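Local coordinates for protein endoglucanase family 5 (Clostridium acetobutylicum ATCC 824, PDB 6PZ7) that hydrolyses internal beta-glucosidic linkages of cellulose and probably of related plant polysaccharides, as a broad-specificity endoglucanase of glycoside hydrolase family 5, at residues A[177-182]-A[188-193]; A[226-231]-A[279-284]. All coordinates share one frame; numbering follows the deposited sequence.

Interaction 1 (A[177-182]-A[188-193]); sequences TIRSTG and RFIMVP
R179, near the end of helix 161-180, reaches across to R188 and grips the backbone oxygen of this residue with both terminal nitrogens. R179 NH1 approaches R188 O at 2.8 Å, in the carbonyl plane and on a lone pair, while R179 NH2 meets the same R188 O at 3.0 Å, nearly in line with the carbonyl bond. Neither bond is straight (N-H...O angles of 150° and 142°), as expected when two donors of one guanidinium converge on a single acceptor lying in its plane. The long arm begins with CG beside the backbone N, then bends at chi2 (-108°), which turns it from the flank of the helix toward the strand. I190 comes from the opposite direction and lays CD1 over one face of the guanidinium, off-centre toward the rim, 3.7 Å from R179 NH2. The same methyl meets I178 tip to tip, with I178 CG2 to I190 CD1 at 3.8 Å; CG2 of I178 stands anti to the backbone N and so points at the strand.

This joins helix 161-180 and strand 190-193, the fifth strand of the TIM barrel, through the short turn that returns the chain to the sheet, after G182 leaves the helix with positive phi. R179 also donates to N185 O within that turn and forms a salt bridge through NE with D213, whereas the guanidinium of R188 turns elsewhere, to N185, L139 and F141. With D213 and two backbone carbonyls around its rim and a methyl on one face, the R179 guanidinium is probably held firmly in orientation and kept charged.

Interaction 2 (A[226-231]-A[279-284]); sequences YSFAMD and SSRASL
The ring of F228 meets helix 278-294 edge-on at R281, whose backbone lies close to the ring plane: R281 N is 3.8 Å from F228 CZ. The other two neighbours approach obliquely, S280 CB standing 3.7 Å from F228 CE2 and L284 CD2 lying 3.6 Å from F228 CE1. W238, from a loop beside the contact, meets the same ring with the planes inclined at about 55°. F228 carries CG anti to its own N (chi1 174°), a torsion that sends the ring out from helix 226-229 to the neighbouring helix. There it fits between S280 and L284, one turn apart, with R281 CG also 3.9 Å from F228 CZ.

In the TIM barrel, helix 226-229 is a single turn just after the sixth strand, and helix 278-294 follows the seventh, so the contact ties a loop element to a helix of the outer layer. L284 and F228 run alongside one another, pointing opposite ways, and L284 also touches W238. The polar ends turn to other partners: S280 OG is hydrogen-bonded to W238 N, while the guanidinium of R281 bonds to S272 O and makes a cation-pi contact with F326.

Overall arrangement
Interactions 1 and 2 lie on opposite sides of the chain's centre, their own centres about 34 Å apart and their nearest atoms about 15 Å apart, so they do not touch. Interaction 1 precedes interaction 2 along the chain. Both belong to the eight-stranded TIM barrel: interaction 1 links a helix to the strand that follows it, and interaction 2 brings together elements that follow strands 216-221 and 265-270. Strand 190-193 pairs with 216-221, which leads on to helix 226-229. In such barrels the active site lies at the C-terminal ends of the strands; helix 226-229 follows such an end, whereas interaction 1 centres on the opposite, N-terminal end of its strand.

Interaction 1 (A[177-182]-A[188-193])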
ATOM      1  N   THR A 177      16.997  -6.240   7.788  1.00  8.53           N
ATOM      2  CA  THR A 177      17.886  -5.471   6.914  1.00  9.29           C
ATOM      3  C   THR A 177      17.691  -3.975   7.119  1.00  8.80           C
ATOM      4  O   THR A 177      18.658  -3.220   7.240  1.00  9.70           O
ATOM      5  CB  THR A 177      17.637  -5.841   5.461  1.00 10.02           C
ATOM      6  OG1 THR A 177      17.914  -7.230   5.249  1.00 11.20           O
ATOM      7  CG2 THR A 177      18.464  -5.037   4.492  1.00 11.62           C
ATOM      8  N   ILE A 178      16.439  -3.523   7.168  1.00  8.21           N
ATOM      9  CA  ILE A 178      16.156  -2.118   7.441  1.00  8.78           C
ATOM     10  C   ILE A 178      16.798  -1.711   8.753  1.00  8.56           C
ATOM     11  O   ILE A 178      17.504  -0.687   8.849  1.00  9.49           O
ATOM     12  CB  ILE A 178      14.632  -1.887   7.442  1.00  8.36           C
ATOM     13  CG1 ILE A 178      14.067  -1.991   6.017  1.00  7.85           C
ATOM     14  CG2 ILE A 178      14.311  -0.545   8.095  1.00  8.60           C
ATOM     15  CD1 ILE A 178      12.594  -2.269   5.947  1.00  8.40           C
ATOM     16  N   ARG A 179      16.491  -2.436   9.819  1.00  9.53           N
ATOM     17  CA  ARG A 179      16.954  -2.015  11.142  1.00 10.31           C
ATOM     18  C   ARG A 179      18.478  -2.020  11.240  1.00 11.34           C
ATOM     19  O   ARG A 179      19.050  -1.170  11.933  1.00 12.53           O
ATOM     20  CB  ARG A 179      16.334  -2.906  12.210  1.00 12.75           C
ATOM     21  CG  ARG A 179      14.797  -2.831  12.286  1.00 13.43           C
ATOM     22  CD  ARG A 179      14.309  -2.113  13.512  1.00 10.62           C
ATOM     23  NE  ARG A 179      12.865  -2.105  13.616  1.00 11.50           N
ATOM     24  CZ  ARG A 179      12.063  -1.120  13.191  1.00  9.06           C
ATOM     25  NH1 ARG A 179      12.573  -0.042  12.608  1.00 10.00           N
ATOM     26  NH2 ARG A 179      10.752  -1.218  13.317  1.00 10.16           N
ATOM     27  N   SER A 180      19.139  -2.926  10.515  1.00 10.61           N
ATOM     28  CA  SER A 180      20.588  -3.066  10.565  0.57 11.25           C
ATOM     29  C   SER A 180      21.303  -1.838  10.040  1.00 12.48           C
ATOM     30  O   SER A 180      22.486  -1.637  10.350  1.00 14.98           O
ATOM     31  CB  SER A 180      21.015  -4.283   9.742  0.57 12.82           C
ATOM     32  OG  SER A 180      20.997  -4.003   8.350  0.57 12.99           O
ATOM     33  N   THR A 181      20.639  -1.031   9.235  1.00 11.84           N
ATOM     34  CA  THR A 181      21.276   0.162   8.674  1.00 12.45           C
ATOM     35  C   THR A 181      21.345   1.338   9.649  1.00 13.23           C
ATOM     36  O   THR A 181      22.064   2.325   9.362  1.00 17.00           O
ATOM     37  CB  THR A 181      20.591   0.588   7.371  1.00 12.92           C
ATOM     38  OG1 THR A 181      19.220   0.968   7.616  1.00 13.07           O
ATOM     39  CG2 THR A 181      20.629  -0.505   6.342  1.00 14.15           C
ATOM     40  N   GLY A 182      20.659   1.266  10.791  1.00 13.35           N
ATOM     41  CA  GLY A 182      20.857   2.287  11.833  1.00 14.04           C
ATOM     42  C   GLY A 182      20.233   3.650  11.513  1.00 13.47           C
ATOM     43  O   GLY A 182      19.299   3.791  10.704  1.00 12.29           O
ATOM     44  N   ARG A 188      12.195   3.346  12.827  1.00  9.09           N
ATOM     45  CA  ARG A 188      11.193   3.642  11.799  1.00  8.56           C
ATOM     46  C   ARG A 188      10.038   2.644  11.897  1.00  7.84           C
ATOM     47  O   ARG A 188      10.236   1.461  12.174  1.00  8.71           O
ATOM     48  CB  ARG A 188      11.840   3.566  10.412  1.00  8.19           C
ATOM     49  CG  ARG A 188      10.942   4.059   9.307  1.00  8.29           C
ATOM     50  CD  ARG A 188      11.620   4.207   7.939  1.00  8.44           C
ATOM     51  NE  ARG A 188      12.876   4.929   8.044  1.00  8.40           N
ATOM     52  CZ  ARG A 188      13.027   6.191   8.376  1.00  7.56           C
ATOM     53  NH1 ARG A 188      11.984   6.994   8.533  1.00  8.32           N
ATOM     54  NH2 ARG A 188      14.252   6.673   8.604  1.00  9.06           N
ATOM     55  N   PHE A 189       8.838   3.109  11.639  1.00  7.78           N
ATOM     56  CA  PHE A 189       7.668   2.236  11.513  1.00  7.05           C
ATOM     57  C   PHE A 189       7.672   1.547  10.157  1.00  7.03           C
ATOM     58  O   PHE A 189       8.035   2.138   9.137  1.00  7.90           O
ATOM     59  CB  PHE A 189       6.386   3.032  11.782  1.00  8.45           C
ATOM     60  CG  PHE A 189       6.310   3.518  13.192  1.00  8.17           C
ATOM     61  CD1 PHE A 189       6.937   4.700  13.578  1.00  9.80           C
ATOM     62  CD2 PHE A 189       5.756   2.722  14.194  1.00  9.85           C
ATOM     63  CE1 PHE A 189       6.957   5.093  14.917  1.00 10.65           C
ATOM     64  CE2 PHE A 189       5.758   3.144  15.517  1.00  9.83           C
ATOM     65  CZ  PHE A 189       6.369   4.312  15.862  1.00 10.33           C
ATOM     66  N   ILE A 190       7.295   0.270  10.178  1.00  6.84           N
ATOM     67  CA  ILE A 190       7.398  -0.621   9.025  1.00  6.88           C
ATOM     68  C   ILE A 190       6.082  -1.344   8.845  1.00  6.74           C
ATOM     69  O   ILE A 190       5.585  -1.960   9.791  1.00  8.55           O
ATOM     70  CB  ILE A 190       8.568  -1.626   9.154  1.00  6.51           C
ATOM     71  CG1 ILE A 190       9.908  -0.919   9.343  1.00  7.39           C
ATOM     72  CG2 ILE A 190       8.609  -2.527   7.924  1.00  7.33           C
ATOM     73  CD1 ILE A 190      11.075  -1.815   9.730  1.00  8.79           C
ATOM     74  N   MET A 191       5.537  -1.295   7.636  1.00  6.24           N
ATOM     75  CA  MET A 191       4.354  -2.064   7.264  1.00  6.77           C
ATOM     76  C   MET A 191       4.767  -3.375   6.608  1.00  6.54           C
ATOM     77  O   MET A 191       5.662  -3.399   5.754  1.00  6.83           O
ATOM     78  CB  MET A 191       3.473  -1.268   6.297  1.00  5.98           C
ATOM     79  CG  MET A 191       2.705  -0.161   6.975  1.00  7.31           C
ATOM     80  SD  MET A 191       1.986   1.090   5.864  1.00  8.09           S
ATOM     81  CE  MET A 191       0.929   0.074   4.852  1.00  8.27           C
ATOM     82  N   VAL A 192       4.098  -4.472   6.986  1.00  6.01           N
ATOM     83  CA  VAL A 192       4.330  -5.801   6.393  1.00  6.26           C
ATOM     84  C   VAL A 192       2.996  -6.418   5.997  1.00  6.13           C
ATOM     85  O   VAL A 192       2.035  -6.361   6.793  1.00  6.36           O
ATOM     86  CB  VAL A 192       5.077  -6.752   7.347  1.00  6.62           C
ATOM     87  CG1 VAL A 192       6.424  -6.159   7.715  1.00  7.66           C
ATOM     88  CG2 VAL A 192       4.271  -7.144   8.606  1.00  7.97           C
ATOM     89  N   PRO A 193       2.884  -6.980   4.786  1.00  5.45           N
ATOM     90  CA  PRO A 193       1.619  -7.590   4.363  1.00  5.67           C
ATOM     91  C   PRO A 193       1.548  -9.080   4.661  1.00  5.75           C
ATOM     92  O   PRO A 193       2.564  -9.765   4.816  1.00  6.61           O
ATOM     93  CB  PRO A 193       1.644  -7.379   2.835  1.00  6.57           C
ATOM     94  CG  PRO A 193       3.127  -7.556   2.501  1.00  6.32           C
ATOM     95  CD  PRO A 193       3.860  -6.901   3.662  1.00  6.04           C
TER

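Interaction 2 (A[226-231]-A[279-284])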
ATOM      1  N   TYR A 226     -16.183  -6.561  -3.805  1.00  9.44           N
ATOM      2  CA  TYR A 226     -15.528  -6.824  -5.079  1.00  9.76           C
ATOM      3  C   TYR A 226     -16.403  -6.508  -6.286  1.00  9.80           C
ATOM      4  O   TYR A 226     -15.961  -5.861  -7.256  1.00 10.05           O
ATOM      5  CB  TYR A 226     -15.092  -8.294  -5.116  1.00 12.03           C
ATOM      6  CG  TYR A 226     -14.538  -8.734  -6.452  1.00 14.58           C
ATOM      7  CD1 TYR A 226     -15.346  -9.344  -7.385  1.00 15.50           C
ATOM      8  CD2 TYR A 226     -13.205  -8.503  -6.777  1.00 15.99           C
ATOM      9  CE1 TYR A 226     -14.849  -9.749  -8.624  1.00 20.72           C
ATOM     10  CE2 TYR A 226     -12.695  -8.891  -8.022  1.00 20.01           C
ATOM     11  CZ  TYR A 226     -13.525  -9.509  -8.920  1.00 19.58           C
ATOM     12  OH  TYR A 226     -13.015  -9.910 -10.148  1.00 25.15           O
ATOM     13  N   SER A 227     -17.637  -6.986  -6.283  1.00 12.10           N
ATOM     14  CA  SER A 227     -18.446  -6.856  -7.484  0.66 13.22           C
ATOM     15  C   SER A 227     -18.709  -5.396  -7.835  1.00 12.29           C
ATOM     16  O   SER A 227     -18.673  -5.019  -9.013  1.00 14.69           O
ATOM     17  CB  SER A 227     -19.761  -7.631  -7.317  0.66 16.76           C
ATOM     18  OG  SER A 227     -19.511  -9.038  -7.274  0.66 19.58           O
ATOM     19  N   PHE A 228     -18.994  -4.575  -6.840  1.00 12.12           N
ATOM     20  CA  PHE A 228     -19.192  -3.143  -7.063  1.00 10.36           C
ATOM     21  C   PHE A 228     -17.868  -2.440  -7.365  1.00  9.49           C
ATOM     22  O   PHE A 228     -17.762  -1.611  -8.284  1.00  9.97           O
ATOM     23  CB  PHE A 228     -19.810  -2.521  -5.814  1.00 11.91           C
ATOM     24  CG  PHE A 228     -19.916  -1.017  -5.876  1.00  9.66           C
ATOM     25  CD1 PHE A 228     -18.924  -0.202  -5.319  1.00 10.21           C
ATOM     26  CD2 PHE A 228     -21.005  -0.420  -6.515  1.00 10.19           C
ATOM     27  CE1 PHE A 228     -19.023   1.155  -5.388  1.00 10.04           C
ATOM     28  CE2 PHE A 228     -21.095   0.948  -6.582  1.00 11.02           C
ATOM     29  CZ  PHE A 228     -20.098   1.742  -6.031  1.00 10.53           C
ATOM     30  N   ALA A 229     -16.841  -2.706  -6.564  1.00  9.14           N
ATOM     31  CA  ALA A 229     -15.664  -1.851  -6.526  1.00  8.47           C
ATOM     32  C   ALA A 229     -14.694  -2.174  -7.647  1.00  9.74           C
ATOM     33  O   ALA A 229     -14.072  -1.255  -8.217  1.00  9.64           O
ATOM     34  CB  ALA A 229     -14.979  -2.013  -5.172  1.00  9.38           C
ATOM     35  N   MET A 230     -14.461  -3.460  -7.937  1.00 11.09           N
ATOM     36  CA  MET A 230     -13.451  -3.882  -8.900  0.64 10.21           C
ATOM     37  C   MET A 230     -14.000  -4.408 -10.210  1.00 11.87           C
ATOM     38  O   MET A 230     -13.380  -4.210 -11.247  1.00 12.67           O
ATOM     39  CB  MET A 230     -12.539  -4.983  -8.331  0.64 12.45           C
ATOM     40  CG  MET A 230     -11.769  -4.665  -7.087  0.64 12.28           C
ATOM     41  SD  MET A 230     -10.422  -5.841  -6.774  0.64 13.76           S
ATOM     42  CE  MET A 230      -9.066  -5.047  -7.562  0.64 14.61           C
ATOM     43  N   ASP A 231     -15.109  -5.128 -10.172  1.00 12.61           N
ATOM     44  CA  ASP A 231     -15.556  -5.893 -11.335  1.00 14.58           C
ATOM     45  C   ASP A 231     -16.284  -5.003 -12.328  1.00 11.68           C
ATOM     46  O   ASP A 231     -17.357  -4.479 -12.002  1.00 12.78           O
ATOM     47  CB  ASP A 231     -16.476  -7.033 -10.873  1.00 15.01           C
ATOM     48  CG  ASP A 231     -16.830  -8.002 -11.983  1.00 19.97           C
ATOM     49  OD1 ASP A 231     -16.467  -7.757 -13.146  1.00 17.36           O
ATOM     50  OD2 ASP A 231     -17.499  -9.010 -11.653  1.00 25.56           O
ATOM     51  N   SER A 279     -22.285   8.854  -6.839  1.00 11.28           N
ATOM     52  CA  SER A 279     -23.033   8.853  -5.587  0.52 10.88           C
ATOM     53  C   SER A 279     -22.847   7.545  -4.830  1.00 11.09           C
ATOM     54  O   SER A 279     -22.654   7.540  -3.611  1.00 11.13           O
ATOM     55  CB  SER A 279     -24.512   9.077  -5.889  0.52 12.85           C
ATOM     56  OG  SER A 279     -24.691  10.290  -6.575  0.52 12.72           O
ATOM     57  N   SER A 280     -22.966   6.424  -5.531  1.00 10.34           N
ATOM     58  CA  SER A 280     -22.741   5.132  -4.879  1.00 11.41           C
ATOM     59  C   SER A 280     -21.310   4.997  -4.390  1.00  9.52           C
ATOM     60  O   SER A 280     -21.060   4.442  -3.314  1.00  9.38           O
ATOM     61  CB  SER A 280     -23.052   3.987  -5.853  1.00  9.59           C
ATOM     62  OG  SER A 280     -24.458   3.778  -5.997  1.00 12.67           O
ATOM     63  N   ARG A 281     -20.361   5.413  -5.217  1.00  8.42           N
ATOM     64  CA  ARG A 281     -18.964   5.329  -4.812  1.00  8.56           C
ATOM     65  C   ARG A 281     -18.696   6.161  -3.570  1.00  7.69           C
ATOM     66  O   ARG A 281     -17.947   5.735  -2.685  1.00  7.83           O
ATOM     67  CB  ARG A 281     -18.059   5.805  -5.958  1.00  8.92           C
ATOM     68  CG  ARG A 281     -18.114   4.936  -7.217  1.00  8.71           C
ATOM     69  CD  ARG A 281     -17.363   5.555  -8.379  1.00  9.35           C
ATOM     70  NE  ARG A 281     -15.913   5.501  -8.174  1.00  8.48           N
ATOM     71  CZ  ARG A 281     -15.035   6.228  -8.851  1.00  8.28           C
ATOM     72  NH1 ARG A 281     -15.446   7.160  -9.708  1.00  8.94           N
ATOM     73  NH2 ARG A 281     -13.732   6.041  -8.654  1.00  8.35           N
ATOM     74  N   ALA A 282     -19.308   7.349  -3.479  1.00  8.85           N
ATOM     75  CA  ALA A 282     -19.177   8.204  -2.301  1.00  9.02           C
ATOM     76  C   ALA A 282     -19.861   7.598  -1.089  1.00  9.28           C
ATOM     77  O   ALA A 282     -19.334   7.675   0.017  1.00  9.62           O
ATOM     78  CB  ALA A 282     -19.720   9.603  -2.610  1.00  9.74           C
ATOM     79  N   SER A 283     -21.031   7.000  -1.271  1.00  9.60           N
ATOM     80  CA  SER A 283     -21.687   6.327  -0.144  1.00 10.33           C
ATOM     81  C   SER A 283     -20.818   5.207   0.415  1.00  8.64           C
ATOM     82  O   SER A 283     -20.634   5.080   1.627  1.00  9.57           O
ATOM     83  CB  SER A 283     -23.030   5.761  -0.588  1.00 10.34           C
ATOM     84  OG  SER A 283     -23.990   6.772  -0.893  1.00 13.65           O
ATOM     85  N   LEU A 284     -20.194   4.438  -0.469  1.00  8.21           N
ATOM     86  CA  LEU A 284     -19.291   3.373  -0.049  1.00  7.84           C
ATOM     87  C   LEU A 284     -18.105   3.953   0.693  1.00  7.94           C
ATOM     88  O   LEU A 284     -17.740   3.492   1.778  1.00  7.94           O
ATOM     89  CB  LEU A 284     -18.832   2.539  -1.253  1.00  8.86           C
ATOM     90  CG  LEU A 284     -17.655   1.592  -0.985  1.00  7.50           C
ATOM     91  CD1 LEU A 284     -17.982   0.565   0.097  1.00  8.90           C
ATOM     92  CD2 LEU A 284     -17.286   0.882  -2.288  1.00  9.36           C
TER